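Local coordinates for protein putative TetR-family transcriptional regulator (Syntrophomonas wolfei subsp. wolfei, PDB 3LWJ) that probably binds DNA through an N-terminal helix-turn-helix domain and acts as a TetR-type transcriptional regulator, at residues A[17-20]-A[21-25]; A[87-90]-A[91-95]; A[123-126]-A[127-131]. One frame throughout, in Å; residues are numbered along the deposited sequence. Where two conformers were deposited one is given.

Contact 1. Residues A[17-20]-A[21-25]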
loop_
_atom_site.group_PDB
_atom_site.type_symbol
_atom_site.label_atom_id
_atom_site.label_comp_id
_atom_site.label_asym_id
_atom_site.label_seq_id
_atom_site.Cartn_x
_atom_site.Cartn_y
_atom_site.Cartn_z
ATOM N N ILE A 17 1.639 15.275 24.912
ATOM C CA ILE A 17 0.544 15.598 23.966
ATOM C C ILE A 17 0.492 14.531 22.842
ATOM O O ILE A 17 -0.587 14.068 22.476
ATOM C CB ILE A 17 0.635 17.043 23.388
ATOM C CG1 ILE A 17 0.579 18.105 24.495
ATOM C CG2 ILE A 17 -0.507 17.318 22.429
ATOM C CD1 ILE A 17 1.134 19.476 24.060
ATOM N N LEU A 18 1.664 14.129 22.347
ATOM C CA LEU A 18 1.777 13.090 21.312
ATOM C C LEU A 18 1.281 11.714 21.776
ATOM O O LEU A 18 0.566 11.045 21.040
ATOM C CB LEU A 18 3.218 13.000 20.784
ATOM C CG LEU A 18 3.787 14.266 20.127
ATOM C CD1 LEU A 18 5.245 14.059 19.727
ATOM C CD2 LEU A 18 2.947 14.732 18.922
ATOM N N THR A 19 1.632 11.286 22.988
ATOM C CA THR A 19 1.180 9.971 23.479
ATOM C C THR A 19 -0.339 9.955 23.629
ATOM O O THR A 19 -1.009 9.025 23.139
ATOM C CB THR A 19 1.830 9.570 24.833
ATOM O OG1 THR A 19 3.215 9.923 24.822
ATOM C CG2 THR A 19 1.701 8.060 25.061
ATOM N N CYS A 20 -0.876 10.995 24.276
ATOM C CA CYS A 20 -2.336 11.138 24.451
ATOM C C CYS A 20 -3.103 11.187 23.122
ATOM O O CYS A 20 -4.197 10.633 23.009
ATOM C CB CYS A 20 -2.683 12.402 25.258
ATOM S SG CYS A 20 -2.109 12.387 26.971
ATOM N N SER A 21 -2.530 11.882 22.145
ATOM C CA SER A 21 -3.134 12.016 20.822
ATOM C C SER A 21 -3.191 10.648 20.134
ATOM O O SER A 21 -4.219 10.247 19.578
ATOM C CB SER A 21 -2.330 13.013 19.953
ATOM O OG SER A 21 -2.383 14.327 20.462
ATOM N N LEU A 22 -2.074 9.933 20.193
ATOM C CA LEU A 22 -2.003 8.578 19.674
ATOM C C LEU A 22 -3.095 7.735 20.334
ATOM O O LEU A 22 -3.892 7.100 19.639
ATOM C CB LEU A 22 -0.600 7.995 19.912
ATOM C CG LEU A 22 0.062 7.038 18.937
ATOM C CD1 LEU A 22 -0.303 7.316 17.482
ATOM C CD2 LEU A 22 1.601 7.117 19.162
ATOM N N ASP A 23 -3.175 7.751 21.662
ATOM C CA ASP A 23 -4.174 6.913 22.364
ATOM C C ASP A 23 -5.603 7.219 21.934
ATOM O O ASP A 23 -6.405 6.304 21.739
ATOM C CB ASP A 23 -4.080 7.056 23.899
ATOM C CG ASP A 23 -2.736 6.558 24.470
ATOM O OD1 ASP A 23 -1.960 5.902 23.753
ATOM O OD2 ASP A 23 -2.449 6.860 25.642
ATOM N N LEU A 24 -5.933 8.510 21.828
ATOM C CA LEU A 24 -7.274 8.942 21.410
ATOM C C LEU A 24 -7.572 8.565 19.932
ATOM O O LEU A 24 -8.710 8.191 19.577
ATOM C CB LEU A 24 -7.458 10.459 21.629
ATOM C CG LEU A 24 -7.767 10.987 23.038
ATOM C CD1 LEU A 24 -7.559 12.495 23.064
ATOM C CD2 LEU A 24 -9.196 10.656 23.470
ATOM N N PHE A 25 -6.555 8.661 19.073
ATOM C CA PHE A 25 -6.705 8.277 17.673
ATOM C C PHE A 25 -7.083 6.780 17.583
ATOM O O PHE A 25 -8.034 6.419 16.886
ATOM C CB PHE A 25 -5.409 8.542 16.863
ATOM C CG PHE A 25 -5.050 10.008 16.684
ATOM C CD1 PHE A 25 -5.954 11.015 16.906
ATOM C CD2 PHE A 25 -3.795 10.347 16.203
ATOM C CE1 PHE A 25 -5.605 12.320 16.720
ATOM C CE2 PHE A 25 -3.439 11.658 16.012
ATOM C CZ PHE A 25 -4.327 12.644 16.284
#
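The side chain of Ser21 folds back over the carbonyl of Ile17, one helical turn earlier. Ser21 OG donates a hydrogen bond to Ile17 O at 2.7 Å. The hydroxyl comes from above the carbonyl plane, 39° out of it, and not on a lone pair. The amide of the same residue, Ser21 N, also bonds Ile17 O, at 2.9 Å, from the opposite face of that plane. Ile17 O is therefore gripped twice by a single residue. OG can reach it because it stands beside the backbone N and anti to the carbonyl carbon (chi1 -66°). The methyl CG2 of Ile17 passes 4.0 Å from Ser21 OG.

This stretch belongs to helix 10-28, the first helix of the TetR-type N-terminal domain. The predicted helix-turn-helix spans residues 34-53, and helix 10-28 packs against it. Ile17, Ser21 and Leu24 touch helix 35-42, while Leu18 and Ser21 touch helix 56-79. Ser21 thus faces Ile38 and Ile59 with its hydroxyl already satisfied inside its own helix. With an alanine here the backbone bond would stay, but Ile17 O is likely to lose its second donor and a small gap to open beside Ile38 and Ile59.

Leu24 lies along the carbonyl of Cys20, one turn back, with carbon alone: Leu24 CG is 3.6 Å from Cys20 O. That oxygen takes the amide Leu24 N. On the exposed side the carboxylate of Asp23 sits close to Thr19 O, with Asp23 CG 3.3 Å from that oxygen. Thr19 O accepts from Asp23 N at 2.9 Å. The hydroxyl of Thr19 turns the other way and bonds Gln15 O, back along the helix.

Contact 2. Residues A[87-90]-A[91-95]. With EDO (1,2-ethanediol), chain B.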
loop_
_atom_site.group_PDB
_atom_site.type_symbol
_atom_site.label_atom_id
_atom_site.label_comp_id
_atom_site.label_asym_id
_atom_site.label_seq_id
_atom_site.Cartn_x
_atom_site.Cartn_y
_atom_site.Cartn_z
ATOM N N GLU A 87 24.642 -7.242 2.990
ATOM C CA GLU A 87 24.218 -7.489 4.360
ATOM C C GLU A 87 23.342 -6.355 4.829
ATOM O O GLU A 87 22.284 -6.590 5.440
ATOM C CB GLU A 87 25.410 -7.640 5.298
ATOM C CG GLU A 87 25.031 -8.201 6.648
ATOM C CD GLU A 87 24.815 -9.708 6.642
ATOM O OE1 GLU A 87 25.421 -10.428 5.832
ATOM O OE2 GLU A 87 24.041 -10.182 7.478
ATOM N N ARG A 88 23.761 -5.126 4.536
ATOM C CA ARG A 88 22.954 -3.945 4.854
ATOM C C ARG A 88 21.556 -3.970 4.191
ATOM O O ARG A 88 20.543 -3.620 4.814
ATOM C CB ARG A 88 23.670 -2.678 4.390
ATOM C CG ARG A 88 24.956 -2.296 5.123
ATOM C CD ARG A 88 25.479 -0.998 4.556
ATOM N NE ARG A 88 26.637 -0.477 5.286
ATOM C CZ ARG A 88 27.108 0.755 5.148
ATOM N NH1 ARG A 88 26.538 1.615 4.311
ATOM N NH2 ARG A 88 28.163 1.128 5.846
ATOM N N PHE A 89 21.521 -4.376 2.921
ATOM C CA PHE A 89 20.298 -4.373 2.121
ATOM C C PHE A 89 19.216 -5.198 2.787
ATOM O O PHE A 89 18.079 -4.751 2.928
ATOM C CB PHE A 89 20.599 -4.921 0.717
ATOM C CG PHE A 89 19.472 -4.783 -0.252
ATOM C CD1 PHE A 89 19.055 -3.532 -0.669
ATOM C CD2 PHE A 89 18.819 -5.909 -0.743
ATOM C CE1 PHE A 89 18.013 -3.395 -1.543
ATOM C CE2 PHE A 89 17.775 -5.771 -1.645
ATOM C CZ PHE A 89 17.373 -4.510 -2.041
ATOM N N ILE A 90 19.585 -6.389 3.219
ATOM C CA ILE A 90 18.654 -7.260 3.906
ATOM C C ILE A 90 18.354 -6.785 5.300
ATOM O O ILE A 90 17.179 -6.609 5.656
ATOM C CB ILE A 90 19.158 -8.688 4.017
ATOM C CG1 ILE A 90 19.486 -9.230 2.628
ATOM C CG2 ILE A 90 18.120 -9.514 4.673
ATOM C CD1 ILE A 90 18.365 -9.034 1.583
ATOM N N GLU A 91 19.393 -6.635 6.120
ATOM C CA GLU A 91 19.164 -6.409 7.542
ATOM C C GLU A 91 18.492 -5.094 7.821
ATOM O O GLU A 91 17.788 -4.989 8.833
ATOM C CB GLU A 91 20.457 -6.437 8.366
ATOM C CG GLU A 91 20.843 -7.754 8.893
ATOM C CD GLU A 91 19.731 -8.520 9.575
ATOM O OE1 GLU A 91 19.136 -8.053 10.581
ATOM O OE2 GLU A 91 19.492 -9.636 9.088
ATOM N N THR A 92 18.724 -4.077 6.981
ATOM C CA THR A 92 18.039 -2.805 7.215
ATOM C C THR A 92 16.496 -2.967 7.112
ATOM O O THR A 92 15.763 -2.244 7.755
ATOM C CB THR A 92 18.508 -1.653 6.316
ATOM O OG1 THR A 92 18.542 -2.053 4.924
ATOM C CG2 THR A 92 19.910 -1.166 6.762
ATOM N N LYS A 93 16.041 -3.939 6.330
ATOM C CA LYS A 93 14.591 -4.147 6.178
ATOM C C LYS A 93 14.063 -4.751 7.478
ATOM O O LYS A 93 13.084 -4.280 8.028
ATOM C CB LYS A 93 14.299 -5.019 4.966
ATOM C CG LYS A 93 14.909 -4.543 3.662
ATOM C CD LYS A 93 14.593 -3.106 3.341
ATOM C CE LYS A 93 15.438 -2.644 2.186
ATOM N NZ LYS A 93 16.857 -2.334 2.561
ATOM N N ARG A 94 14.779 -5.722 8.038
ATOM C CA ARG A 94 14.411 -6.210 9.358
ATOM C C ARG A 94 14.402 -5.093 10.417
ATOM O O ARG A 94 13.419 -4.943 11.156
ATOM C CB ARG A 94 15.288 -7.375 9.793
ATOM C CG ARG A 94 15.123 -7.697 11.240
ATOM C CD ARG A 94 15.436 -9.151 11.619
ATOM N NE ARG A 94 16.532 -9.769 10.884
ATOM C CZ ARG A 94 16.527 -11.027 10.456
ATOM N NH1 ARG A 94 15.462 -11.794 10.680
ATOM N NH2 ARG A 94 17.589 -11.527 9.808
ATOM N N LEU A 95 15.477 -4.306 10.490
ATOM C CA LEU A 95 15.485 -3.142 11.382
ATOM C C LEU A 95 14.274 -2.276 11.215
ATOM O O LEU A 95 13.686 -1.870 12.215
ATOM C CB LEU A 95 16.698 -2.218 11.167
ATOM C CG LEU A 95 17.966 -2.580 11.878
ATOM C CD1 LEU A 95 19.034 -1.537 11.553
ATOM C CD2 LEU A 95 17.721 -2.730 13.389
HETATM C C1 EDO B . 17.655 1.921 1.734
HETATM O O1 EDO B . 18.169 1.910 3.093
HETATM C C2 EDO B . 17.190 0.614 1.082
HETATM O O2 EDO B . 18.215 -0.379 0.893
#
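Residues 87-90 and 91-95 are consecutive turns of helix 85-102, in the all-helical C-terminal region characteristic of TetR-type proteins. Glu91 N bonds Glu87 O and Thr92 N bonds Arg88 O in regular helical fashion. The next turn is tighter: Lys93 N bonds Ile90 O at 3.0 Å, from 50° above the carbonyl plane. The bond from Arg94 N to the same oxygen is weak. Phe89 O is instead taken by a side chain, as Lys93 NZ donates to it at 2.7 Å, in the carbonyl plane and on a lone pair. Bends at chi2 and chi4 (-52° and -77°) curl the lysine back to that oxygen. Lys93 NZ also donates to Thr92 OG1, at 2.9 Å. It makes a weak bond to O2 of a 1,2-ethanediol, probably from the crystallisation liquor, which Asn138 also holds. Thr92 OG1 in turn bonds Arg88 O, reaching it from the face opposite Thr92 N. The Phe89 ring meets Phe148 edge-to-face and packs on Leu197 of the second subunit. On a partly exposed side of the helix Arg94 grips Glu91 side-on, with NE on OE1 and Arg94 NH2 on the syn lone pair of Glu91 OE2 at 2.8 Å.

Contact 3. Residues A[123-126]-A[127-131]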
loop_
_atom_site.group_PDB
_atom_site.type_symbol
_atom_site.label_atom_id
_atom_site.label_comp_id
_atom_site.label_asym_id
_atom_site.label_seq_id
_atom_site.Cartn_x
_atom_site.Cartn_y
_atom_site.Cartn_z
ATOM N N CYS A 123 0.231 14.847 4.844
ATOM C CA CYS A 123 1.120 14.491 5.967
ATOM C C CYS A 123 1.844 13.172 5.689
ATOM O O CYS A 123 3.040 13.042 5.914
ATOM C CB CYS A 123 0.353 14.314 7.264
ATOM S SG CYS A 123 -0.506 15.772 7.866
ATOM N N LEU A 124 1.117 12.164 5.219
ATOM C CA LEU A 124 1.757 10.878 4.965
ATOM C C LEU A 124 2.772 11.054 3.848
ATOM O O LEU A 124 3.767 10.374 3.849
ATOM C CB LEU A 124 0.747 9.771 4.665
ATOM C CG LEU A 124 0.292 8.980 5.912
ATOM C CD1 LEU A 124 -0.464 9.866 6.948
ATOM C CD2 LEU A 124 -0.564 7.804 5.508
ATOM N N LYS A 125 2.524 12.006 2.929
ATOM C CA LYS A 125 3.413 12.210 1.770
ATOM C C LYS A 125 4.766 12.731 2.212
ATOM O O LYS A 125 5.788 12.309 1.700
ATOM C CB LYS A 125 2.801 13.124 0.686
ATOM C CG LYS A 125 3.619 13.107 -0.631
ATOM C CD LYS A 125 3.001 13.999 -1.750
ATOM C CE LYS A 125 3.903 14.063 -2.958
ATOM N NZ LYS A 125 5.213 14.747 -2.661
ATOM N N GLN A 126 4.770 13.593 3.217
ATOM C CA GLN A 126 6.029 14.108 3.731
ATOM C C GLN A 126 6.850 13.015 4.417
ATOM O O GLN A 126 8.053 12.923 4.229
ATOM C CB GLN A 126 5.768 15.316 4.652
ATOM C CG GLN A 126 5.110 16.435 3.883
ATOM C CD GLN A 126 4.846 17.687 4.699
ATOM O OE1 GLN A 126 5.584 17.998 5.644
ATOM N NE2 GLN A 126 3.788 18.427 4.322
ATOM N N PHE A 127 6.180 12.191 5.206
ATOM C CA PHE A 127 6.787 11.032 5.852
ATOM C C PHE A 127 7.359 10.048 4.789
ATOM O O PHE A 127 8.554 9.751 4.758
ATOM C CB PHE A 127 5.726 10.386 6.748
ATOM C CG PHE A 127 6.119 9.063 7.293
ATOM C CD1 PHE A 127 7.094 8.975 8.267
ATOM C CD2 PHE A 127 5.513 7.907 6.841
ATOM C CE1 PHE A 127 7.480 7.765 8.778
ATOM C CE2 PHE A 127 5.901 6.672 7.353
ATOM C CZ PHE A 127 6.879 6.606 8.331
ATOM N N GLU A 128 6.511 9.619 3.874
ATOM C CA GLU A 128 6.921 8.691 2.812
ATOM C C GLU A 128 8.012 9.234 1.879
ATOM O O GLU A 128 8.951 8.503 1.568
ATOM C CB GLU A 128 5.672 8.195 2.060
ATOM C CG GLU A 128 4.892 7.218 2.988
ATOM C CD GLU A 128 3.646 6.600 2.416
ATOM O OE1 GLU A 128 3.046 7.161 1.490
ATOM O OE2 GLU A 128 3.250 5.545 2.944
ATOM N N ASP A 129 7.925 10.507 1.479
ATOM C CA ASP A 129 8.948 11.147 0.612
ATOM C C ASP A 129 10.297 11.138 1.307
ATOM O O ASP A 129 11.356 10.942 0.662
ATOM C CB ASP A 129 8.568 12.607 0.249
ATOM C CG ASP A 129 7.526 12.705 -0.868
ATOM O OD1 ASP A 129 7.128 11.662 -1.473
ATOM O OD2 ASP A 129 7.095 13.849 -1.150
ATOM N N ARG A 130 10.275 11.338 2.620
ATOM C CA ARG A 130 11.516 11.353 3.406
ATOM C C ARG A 130 12.192 9.984 3.419
ATOM O O ARG A 130 13.406 9.882 3.192
ATOM C CB ARG A 130 11.229 11.774 4.843
ATOM C CG ARG A 130 12.476 11.911 5.719
ATOM C CD ARG A 130 12.150 12.665 6.975
ATOM N NE ARG A 130 13.242 12.651 7.949
ATOM C CZ ARG A 130 13.091 12.999 9.220
ATOM N NH1 ARG A 130 11.896 13.386 9.683
ATOM N NH2 ARG A 130 14.127 12.955 10.035
ATOM N N LEU A 131 11.398 8.946 3.681
ATOM C CA LEU A 131 11.879 7.576 3.607
ATOM C C LEU A 131 12.343 7.231 2.174
ATOM O O LEU A 131 13.424 6.677 1.985
ATOM C CB LEU A 131 10.794 6.607 4.071
ATOM C CG LEU A 131 10.401 6.643 5.543
ATOM C CD1 LEU A 131 9.366 5.586 5.734
ATOM C CD2 LEU A 131 11.609 6.488 6.540
#
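Lys125 NZ and Asp129 OD2 form a salt bridge of 2.6 Å, one turn apart on the same side of helix 118-144. The ammonium meets OD2 on its syn lone pair, the side of the other oxygen. The lysine is straight as far as CE. Its CG stands anti to the backbone N (chi1 -169°), and a bend at chi4 (-65°) brings NZ round to the carboxylate. The aliphatic part takes part too, with Lys125 CG 3.6 Å from Asp129 OD2. The aspartate leans over the lysine's own carbonyl, Asp129 CG lying 3.1 Å from Lys125 O. That oxygen of Lys125 accepts Asp129 N at 2.8 Å, so side chain and backbone join the same two residues.

An i to i+4 ion pair of this kind is a common feature of helix surfaces. Here it lies at the boundary with the second subunit. Lys125 packs on Ala176 of that subunit, and Asp129 OD1 has a long, weak ion pair with Lys170 of the second subunit.

The buried side of the helix is different. Glu128 N bonds Leu124 O at 2.8 Å. The Glu128 chain runs out extended past that carbonyl, with Glu128 CG 3.5 Å from Leu124 O. Its OE2 is held by Lys165 through a salt bridge and by Tyr110 OH through a hydrogen bond. Tyr110 also meets the ring of Phe127 edge-to-face. The same Leu124 O lies at the edge of the Phe127 ring, near its plane, and Phe127 CB is 3.5 Å from this oxygen.

Both acids of this stretch thus have basic partners. Lys165 and Tyr110 would probably stabilise the buried Glu128 as a carboxylate, whereas Asp129 is likely to have its charge largely balanced by Lys125.

In the fold
The three contacts lie on three different helices and do not touch one another. Contact 1 is in the probable DNA-binding domain. Contacts 2 and 3 are in the helical region that meets the second subunit. Contacts 1 and 2 lie on opposite sides of the chain's centre, with their centres 30 Å apart. Contact 3 is the most central. All three are partly buried; contact 1 has exposed residues (Thr19, Asp23) and contact 3 one (Gln126), while contact 2 has none. Helix 56-79 touches all three. Contacts 1 and 2 both put a hydroxyl on the carbonyl one turn back. Contact 2 adds a lysine ammonium on the following carbonyl, and ion pairs occur only in contacts 2 and 3.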